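Local coordinates for protein subclass B1 metallo-beta-lactamase (Myroides odoratimimus, PDB 6T5L) that probably hydrolyses beta-lactam antibiotics, carbapenems among them, as an environmental, zinc-dependent subclass B1 metallo-beta-lactamase, at residues 119-124 with 162-167; 183-188 with 227-232. All coordinates share one frame; numbering follows the deposited sequence. Where two conformers were deposited one is given.

Both contacts tie a loop near the zinc site to a helix. Their centres lie about 22 Å apart and their nearest atoms about 6 Å, without touching. Both segments of contact 1 come before those of contact 2 along the chain. In contact 1, the helix 119-127 meets the loop between strands 150-155 and 167-170, just past the zinc ligand His161. In contact 2, the loop that follows strand 175-179 and carries the zinc ligand Cys180 packs on the C-terminal helix 228-237. Strands 167-170 and 175-179 are antiparallel neighbours in the five-stranded mixed sheet, so one sheet connects the two loops. Two separate helices thus pack against loops that carry zinc ligands.

Contact 1 (119-124 with 162-167); sequences KETIEL and TKDNVV
Thr121 lays its OG1 against the carboxylate of Asp164, the two side chains crossing at about a right angle. Thr121 OG1 donates a short hydrogen bond to Asp164 OD2, 2.6 Å long. It meets the anti lone pair, on the side away from OD1. The other oxygen is used within the loop: Thr162 OG1 donates to Asp164 OD1 over 2.6 Å, from above the carboxylate plane. Asp164 CG sits between its backbone N and carbonyl carbon (chi1 66°), which places OD2 beside Thr121 OG1. Leu124 CD1 lies against the Asp164 side chain, 3.8 Å from Asp164 CB. On the more exposed side, the extended Glu120 packs on Lys163 without a hydrogen bond. Glu120 OE1 is 3.3 Å from Lys163 CB, and Glu120 OE2 is 3.3 Å from Lys163 O, itself bonded to Tyr156 OH. The amine of Lys163 leads away to a salt bridge with Glu159. Thr121 OG1 is also hydrogen-bonded to Ser118.

This helix-to-loop contact lies beside the metal site. Asp164 also packs on His96, a zinc ligand, and its side chain is about 7 Å from a zinc ion. One threonine hydroxyl grips each oxygen of the buried carboxylate, which satisfies both and fixes its rotation.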
ATOM      1  N   LYS A 119       9.318  -2.516 -12.006  1.00 45.25           N
ATOM      2  CA  LYS A 119      10.599  -3.124 -12.363  1.00 52.57           C
ATOM      3  C   LYS A 119      11.713  -2.702 -11.407  1.00 49.92           C
ATOM      4  O   LYS A 119      12.479  -3.546 -10.947  1.00 51.28           O
ATOM      5  CB  LYS A 119      10.955  -2.777 -13.801  1.00 54.67           C
ATOM      6  CG  LYS A 119      10.104  -3.530 -14.836  1.00 58.80           C
ATOM      7  CD  LYS A 119      10.445  -3.145 -16.274  1.00 66.51           C
ATOM      8  CE  LYS A 119       9.688  -3.983 -17.278  1.00 72.14           C
ATOM      9  NZ  LYS A 119       9.896  -3.462 -18.661  1.00 79.71           N
ATOM     10  N   GLU A 120      11.738  -1.443 -10.993  1.00 48.04           N
ATOM     11  CA  GLU A 120      12.732  -1.024 -10.000  1.00 52.49           C
ATOM     12  C   GLU A 120      12.529  -1.766  -8.685  1.00 47.20           C
ATOM     13  O   GLU A 120      13.489  -2.221  -8.064  1.00 47.47           O
ATOM     14  CB  GLU A 120      12.665   0.491  -9.776  1.00 61.36           C
ATOM     15  CG  GLU A 120      13.951   1.035  -9.170  1.00 77.35           C
ATOM     16  CD  GLU A 120      13.937   2.532  -8.934  1.00 90.35           C
ATOM     17  OE1 GLU A 120      14.853   2.999  -8.216  1.00 94.95           O
ATOM     18  OE2 GLU A 120      13.054   3.237  -9.486  1.00 94.04           O
ATOM     19  N   THR A 121      11.285  -2.026  -8.311  1.00 43.83           N
ATOM     20  CA  THR A 121      11.060  -2.794  -7.084  1.00 46.64           C
ATOM     21  C   THR A 121      11.651  -4.192  -7.180  1.00 48.49           C
ATOM     22  O   THR A 121      12.225  -4.690  -6.195  1.00 45.70           O
ATOM     23  CB  THR A 121       9.578  -2.879  -6.737  1.00 47.13           C
ATOM     24  OG1 THR A 121       9.081  -1.593  -6.422  1.00 56.70           O
ATOM     25  CG2 THR A 121       9.389  -3.793  -5.514  1.00 46.54           C
ATOM     26  N   ILE A 122      11.564  -4.821  -8.369  1.00 51.51           N
ATOM     27  CA  ILE A 122      12.149  -6.151  -8.584  1.00 50.45           C
ATOM     28  C   ILE A 122      13.650  -6.095  -8.454  1.00 51.90           C
ATOM     29  O   ILE A 122      14.277  -7.005  -7.892  1.00 53.58           O
ATOM     30  CB  ILE A 122      11.738  -6.725  -9.958  1.00 50.99           C
ATOM     31  CG1 ILE A 122      10.198  -6.891 -10.012  1.00 47.66           C
ATOM     32  CG2 ILE A 122      12.508  -8.119 -10.328  1.00 48.57           C
ATOM     33  CD1 ILE A 122       9.700  -7.444 -11.339  1.00 50.82           C
ATOM     34  N   GLU A 123      14.258  -5.059  -9.021  1.00 54.53           N
ATOM     35  CA  GLU A 123      15.706  -4.939  -8.981  1.00 59.36           C
ATOM     36  C   GLU A 123      16.202  -4.753  -7.547  1.00 58.51           C
ATOM     37  O   GLU A 123      17.182  -5.374  -7.127  1.00 58.13           O
ATOM     38  CB  GLU A 123      16.131  -3.778  -9.875  1.00 68.65           C
ATOM     39  CG  GLU A 123      17.632  -3.540  -9.894  1.00 90.37           C
ATOM     40  CD  GLU A 123      17.992  -2.124 -10.282  1.00105.90           C
ATOM     41  OE1 GLU A 123      18.826  -1.506  -9.583  1.00110.41           O
ATOM     42  OE2 GLU A 123      17.442  -1.632 -11.289  1.00110.52           O
ATOM     43  N   LEU A 124      15.531  -3.906  -6.773  1.00 56.50           N
ATOM     44  CA  LEU A 124      15.981  -3.687  -5.405  1.00 56.86           C
ATOM     45  C   LEU A 124      15.770  -4.938  -4.566  1.00 57.35           C
ATOM     46  O   LEU A 124      16.601  -5.280  -3.730  1.00 60.31           O
ATOM     47  CB  LEU A 124      15.248  -2.479  -4.805  1.00 52.91           C
ATOM     48  CG  LEU A 124      15.602  -1.161  -5.520  1.00 51.96           C
ATOM     49  CD1 LEU A 124      14.782   0.028  -4.983  1.00 49.85           C
ATOM     50  CD2 LEU A 124      17.125  -0.876  -5.396  1.00 52.55           C
ATOM     51  N   THR A 162      11.708   5.338  -0.403  1.00 41.80           N
ATOM     52  CA  THR A 162      12.678   4.498  -1.095  1.00 46.10           C
ATOM     53  C   THR A 162      12.820   5.034  -2.501  1.00 44.26           C
ATOM     54  O   THR A 162      12.036   5.876  -2.916  1.00 40.92           O
ATOM     55  CB  THR A 162      12.215   3.034  -1.227  1.00 44.28           C
ATOM     56  OG1 THR A 162      10.937   3.044  -1.902  1.00 41.78           O
ATOM     57  CG2 THR A 162      12.073   2.340   0.139  1.00 44.59           C
ATOM     58  N   LYS A 163      13.672   4.391  -3.298  1.00 44.27           N
ATOM     59  CA  LYS A 163      13.861   4.788  -4.688  1.00 47.11           C
ATOM     60  C   LYS A 163      12.739   4.320  -5.620  1.00 45.68           C
ATOM     61  O   LYS A 163      12.562   4.930  -6.693  1.00 48.82           O
ATOM     62  CB  LYS A 163      15.205   4.254  -5.195  1.00 51.22           C
ATOM     63  CG  LYS A 163      16.425   4.600  -4.310  1.00 61.02           C
ATOM     64  CD  LYS A 163      17.741   4.739  -5.069  1.00 75.45           C
ATOM     65  CE  LYS A 163      18.781   5.443  -4.183  1.00 87.87           C
ATOM     66  NZ  LYS A 163      18.689   6.943  -4.223  1.00 91.55           N
ATOM     67  N   ASP A 164      11.977   3.303  -5.207  1.00 42.74           N
ATOM     68  CA  ASP A 164      10.979   2.621  -6.012  1.00 44.76           C
ATOM     69  C   ASP A 164       9.549   2.917  -5.623  1.00 43.06           C
ATOM     70  O   ASP A 164       8.637   2.433  -6.293  1.00 43.90           O
ATOM     71  CB  ASP A 164      11.232   1.106  -5.936  1.00 46.39           C
ATOM     72  CG  ASP A 164      11.013   0.486  -4.501  1.00 48.07           C
ATOM     73  OD1 ASP A 164      11.446   1.026  -3.460  1.00 47.26           O
ATOM     74  OD2 ASP A 164      10.412  -0.616  -4.457  1.00 48.34           O
ATOM     75  N   ASN A 165       9.330   3.709  -4.574  0.60 39.97           N
ATOM     76  CA  ASN A 165       8.007   3.768  -3.979  0.60 39.92           C
ATOM     77  C   ASN A 165       6.985   4.221  -5.038  0.60 41.55           C
ATOM     78  O   ASN A 165       7.222   5.188  -5.791  0.60 44.10           O
ATOM     79  CB  ASN A 165       7.994   4.674  -2.738  0.60 40.49           C
ATOM     80  CG  ASN A 165       8.745   5.996  -2.875  0.60 45.35           C
ATOM     81  OD1 ASN A 165       9.163   6.538  -1.838  0.60 46.43           O
ATOM     82  ND2 ASN A 165       8.931   6.499  -4.067  0.60 46.73           N
ATOM     83  N   VAL A 166       5.845   3.481  -5.137  1.00 38.22           N
ATOM     84  CA  VAL A 166       4.710   3.839  -5.994  1.00 36.77           C
ATOM     85  C   VAL A 166       3.467   4.184  -5.137  1.00 40.32           C
ATOM     86  O   VAL A 166       3.418   3.834  -3.931  1.00 40.64           O
ATOM     87  CB  VAL A 166       4.363   2.725  -7.009  1.00 38.66           C
ATOM     88  CG1 VAL A 166       5.493   2.455  -7.974  1.00 41.62           C
ATOM     89  CG2 VAL A 166       3.950   1.353  -6.381  1.00 37.18           C
ATOM     90  N   VAL A 167       2.438   4.817  -5.815  0.65 39.34           N
ATOM     91  CA  VAL A 167       1.209   5.299  -5.178  0.65 41.79           C
ATOM     92  C   VAL A 167       0.010   4.602  -5.829  0.65 39.83           C
ATOM     93  O   VAL A 167      -0.018   4.400  -7.049  0.65 39.05           O
ATOM     94  CB  VAL A 167       1.147   6.839  -5.279  0.65 41.05           C
ATOM     95  CG1 VAL A 167      -0.065   7.447  -4.528  0.65 40.65           C
ATOM     96  CG2 VAL A 167       2.417   7.391  -4.680  0.65 42.75           C
TER

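Contact 2 (183-188 with 227-232); sequences KEIDAS and IELFDY
Tyr232 slides its ring under the turn 184-187, and here the packing is tight. The backbone N of Asp186 lies 3.2 Å above the plane of the Tyr232 ring, offset toward the rim. Ile185 CA lies over the same face. At the ring edge, Tyr232 OH donates a hydrogen bond of 2.6 Å to Ala187 O, in the carbonyl plane and on a lone pair. CG of Tyr232 is anti to its backbone N (chi1 174°), which carries the ring out from the helix to the loop. Leu229 fills the buried flank: its CG is 3.4 Å from Lys183 O, and it also touches Val217 and Pro219 of strand 216-219. Ile185 bends back over the helix, and its CD1 meets Tyr232 CB at 3.7 Å, while its CG1 touches Leu229 CD1.

The loop forms a type II beta turn from Glu184 to Ala187, closed by a bond from Ala187 N to Glu184 O. In the metallo-beta-lactamase fold this loop follows strand 175-179 and carries the zinc ligand Cys180. The C-terminal helix 228-237 packs against it.

Toward solvent the contact is looser. Asp186 stands above the ring margin, on the same face as its backbone N. Its carboxylate is nearly perpendicular to the ring (89°), with OD1 3.9 Å from Tyr232 CE1. Glu228 offers Ile185 CD1 little more than its CG and backbone O; its carboxylate turns to the backbone N of Gly226.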
ATOM      1  N   LYS A 183       3.394  10.593   4.903  1.00 45.47           N
ATOM      2  CA  LYS A 183       3.318  10.539   6.350  1.00 48.46           C
ATOM      3  C   LYS A 183       1.918  10.970   6.799  1.00 49.30           C
ATOM      4  O   LYS A 183       1.203  11.667   6.077  1.00 48.71           O
ATOM      5  CB  LYS A 183       4.363  11.475   7.005  1.00 51.28           C
ATOM      6  CG  LYS A 183       5.853  11.194   6.722  1.00 52.38           C
ATOM      7  CD  LYS A 183       6.269   9.738   7.005  1.00 46.87           C
ATOM      8  CE  LYS A 183       7.750   9.635   7.239  1.00 51.07           C
ATOM      9  NZ  LYS A 183       8.202   8.264   7.206  1.00 46.40           N
ATOM     10  N   GLU A 184       1.554  10.551   8.003  1.00 48.54           N
ATOM     11  CA  GLU A 184       0.406  11.029   8.739  1.00 52.38           C
ATOM     12  C   GLU A 184       0.756  12.381   9.347  1.00 52.51           C
ATOM     13  O   GLU A 184       1.939  12.778   9.430  1.00 49.45           O
ATOM     14  CB  GLU A 184      -0.000   9.997   9.816  1.00 52.17           C
ATOM     15  CG  GLU A 184       0.868  10.059  11.072  1.00 54.16           C
ATOM     16  CD  GLU A 184       0.314   9.276  12.286  1.00 58.36           C
ATOM     17  OE1 GLU A 184       1.170   8.763  13.039  1.00 59.73           O
ATOM     18  OE2 GLU A 184      -0.928   9.203  12.510  1.00 58.71           O
ATOM     19  N   ILE A 185      -0.285  13.114   9.731  1.00 53.37           N
ATOM     20  CA  ILE A 185      -0.084  14.427  10.337  1.00 54.29           C
ATOM     21  C   ILE A 185       0.786  14.299  11.582  1.00 59.25           C
ATOM     22  O   ILE A 185       0.586  13.422  12.427  1.00 62.10           O
ATOM     23  CB  ILE A 185      -1.438  15.078  10.646  1.00 54.64           C
ATOM     24  CG1 ILE A 185      -2.222  15.203   9.355  1.00 54.49           C
ATOM     25  CG2 ILE A 185      -1.254  16.506  11.263  1.00 57.62           C
ATOM     26  CD1 ILE A 185      -1.625  16.253   8.354  1.00 54.96           C
ATOM     27  N   ASP A 186       1.802  15.147  11.659  1.00 61.59           N
ATOM     28  CA  ASP A 186       2.719  15.276  12.789  1.00 62.98           C
ATOM     29  C   ASP A 186       3.653  14.077  12.968  1.00 60.48           C
ATOM     30  O   ASP A 186       4.381  14.012  13.963  1.00 63.62           O
ATOM     31  CB  ASP A 186       1.953  15.561  14.093  1.00 65.34           C
ATOM     32  CG  ASP A 186       1.345  16.966  14.106  1.00 70.67           C
ATOM     33  OD1 ASP A 186       1.978  17.887  13.527  1.00 72.33           O
ATOM     34  OD2 ASP A 186       0.223  17.152  14.636  1.00 70.32           O
ATOM     35  N   ALA A 187       3.704  13.159  12.016  1.00 56.50           N
ATOM     36  CA  ALA A 187       4.731  12.127  12.032  1.00 59.51           C
ATOM     37  C   ALA A 187       6.157  12.691  12.149  1.00 61.76           C
ATOM     38  O   ALA A 187       6.459  13.831  11.783  1.00 59.51           O
ATOM     39  CB  ALA A 187       4.696  11.302  10.746  1.00 58.99           C
ATOM     40  N   SER A 188       7.056  11.845  12.631  1.00 64.08           N
ATOM     41  CA  SER A 188       8.473  12.106  12.476  1.00 66.12           C
ATOM     42  C   SER A 188       8.921  11.687  11.078  1.00 60.51           C
ATOM     43  O   SER A 188       8.182  11.057  10.323  1.00 54.28           O
ATOM     44  CB  SER A 188       9.262  11.352  13.529  1.00 69.75           C
ATOM     45  OG  SER A 188       8.528  11.315  14.734  1.00 75.95           O
ATOM     46  N   ILE A 227      -5.901  15.471   1.685  1.00 49.77           N
ATOM     47  CA  ILE A 227      -4.724  15.950   0.969  1.00 57.61           C
ATOM     48  C   ILE A 227      -3.762  16.714   1.877  1.00 54.80           C
ATOM     49  O   ILE A 227      -2.596  16.916   1.506  1.00 52.89           O
ATOM     50  CB  ILE A 227      -5.099  16.838  -0.241  1.00 74.33           C
ATOM     51  CG1 ILE A 227      -6.063  17.942   0.171  1.00 90.64           C
ATOM     52  CG2 ILE A 227      -5.695  16.013  -1.353  1.00 77.49           C
ATOM     53  CD1 ILE A 227      -6.541  18.751  -0.993  1.00101.92           C
ATOM     54  N   GLU A 228      -4.201  17.101   3.069  1.00 55.57           N
ATOM     55  CA  GLU A 228      -3.299  17.699   4.040  1.00 62.34           C
ATOM     56  C   GLU A 228      -2.167  16.748   4.449  1.00 58.27           C
ATOM     57  O   GLU A 228      -1.145  17.196   4.983  1.00 58.14           O
ATOM     58  CB  GLU A 228      -4.142  18.188   5.234  1.00 65.98           C
ATOM     59  CG  GLU A 228      -4.719  17.108   6.165  1.00 63.37           C
ATOM     60  CD  GLU A 228      -6.068  16.451   5.723  1.00 62.24           C
ATOM     61  OE1 GLU A 228      -6.592  16.708   4.589  1.00 61.94           O
ATOM     62  OE2 GLU A 228      -6.575  15.640   6.559  1.00 58.92           O
ATOM     63  N   LEU A 229      -2.306  15.458   4.201  1.00 54.10           N
ATOM     64  CA  LEU A 229      -1.172  14.575   4.446  1.00 54.15           C
ATOM     65  C   LEU A 229      -0.091  14.840   3.420  1.00 51.77           C
ATOM     66  O   LEU A 229       1.087  14.890   3.774  1.00 47.86           O
ATOM     67  CB  LEU A 229      -1.583  13.107   4.419  1.00 51.08           C
ATOM     68  CG  LEU A 229      -2.083  12.638   5.782  1.00 49.08           C
ATOM     69  CD1 LEU A 229      -3.398  13.319   6.256  1.00 49.71           C
ATOM     70  CD2 LEU A 229      -2.264  11.120   5.718  1.00 46.30           C
ATOM     71  N   PHE A 230      -0.485  15.069   2.158  1.00 49.62           N
ATOM     72  CA  PHE A 230       0.457  15.528   1.142  1.00 52.32           C
ATOM     73  C   PHE A 230       1.190  16.787   1.621  1.00 58.90           C
ATOM     74  O   PHE A 230       2.426  16.856   1.630  1.00 55.49           O
ATOM     75  CB  PHE A 230      -0.280  15.866  -0.151  1.00 53.70           C
ATOM     76  CG  PHE A 230      -1.020  14.724  -0.811  1.00 53.80           C
ATOM     77  CD1 PHE A 230      -0.727  13.379  -0.524  1.00 50.91           C
ATOM     78  CD2 PHE A 230      -1.993  15.005  -1.763  1.00 55.30           C
ATOM     79  CE1 PHE A 230      -1.382  12.363  -1.173  1.00 48.24           C
ATOM     80  CE2 PHE A 230      -2.662  13.984  -2.399  1.00 54.25           C
ATOM     81  CZ  PHE A 230      -2.328  12.649  -2.107  1.00 50.03           C
ATOM     82  N   ASP A 231       0.417  17.808   2.010  1.00 62.86           N
ATOM     83  CA  ASP A 231       1.003  19.087   2.382  1.00 67.24           C
ATOM     84  C   ASP A 231       1.968  18.913   3.533  1.00 59.06           C
ATOM     85  O   ASP A 231       3.078  19.458   3.524  1.00 55.42           O
ATOM     86  CB  ASP A 231      -0.079  20.093   2.804  1.00 73.63           C
ATOM     87  CG  ASP A 231      -0.901  20.597   1.658  1.00 74.33           C
ATOM     88  OD1 ASP A 231      -0.372  20.661   0.534  1.00 77.00           O
ATOM     89  OD2 ASP A 231      -2.066  20.986   1.904  1.00 72.31           O
ATOM     90  N   TYR A 232       1.546  18.174   4.557  1.00 54.04           N
ATOM     91  CA  TYR A 232       2.396  17.992   5.716  1.00 53.36           C
ATOM     92  C   TYR A 232       3.692  17.249   5.337  1.00 51.74           C
ATOM     93  O   TYR A 232       4.776  17.613   5.789  1.00 49.91           O
ATOM     94  CB  TYR A 232       1.601  17.276   6.816  1.00 49.60           C
ATOM     95  CG  TYR A 232       2.499  16.938   7.964  1.00 47.08           C
ATOM     96  CD1 TYR A 232       2.723  17.871   9.020  1.00 50.82           C
ATOM     97  CD2 TYR A 232       3.195  15.736   7.963  1.00 45.35           C
ATOM     98  CE1 TYR A 232       3.625  17.557  10.061  1.00 55.53           C
ATOM     99  CE2 TYR A 232       4.107  15.427   8.986  1.00 49.14           C
ATOM    100  CZ  TYR A 232       4.307  16.310  10.025  1.00 52.43           C
ATOM    101  OH  TYR A 232       5.182  15.909  10.998  1.00 50.21           O
TER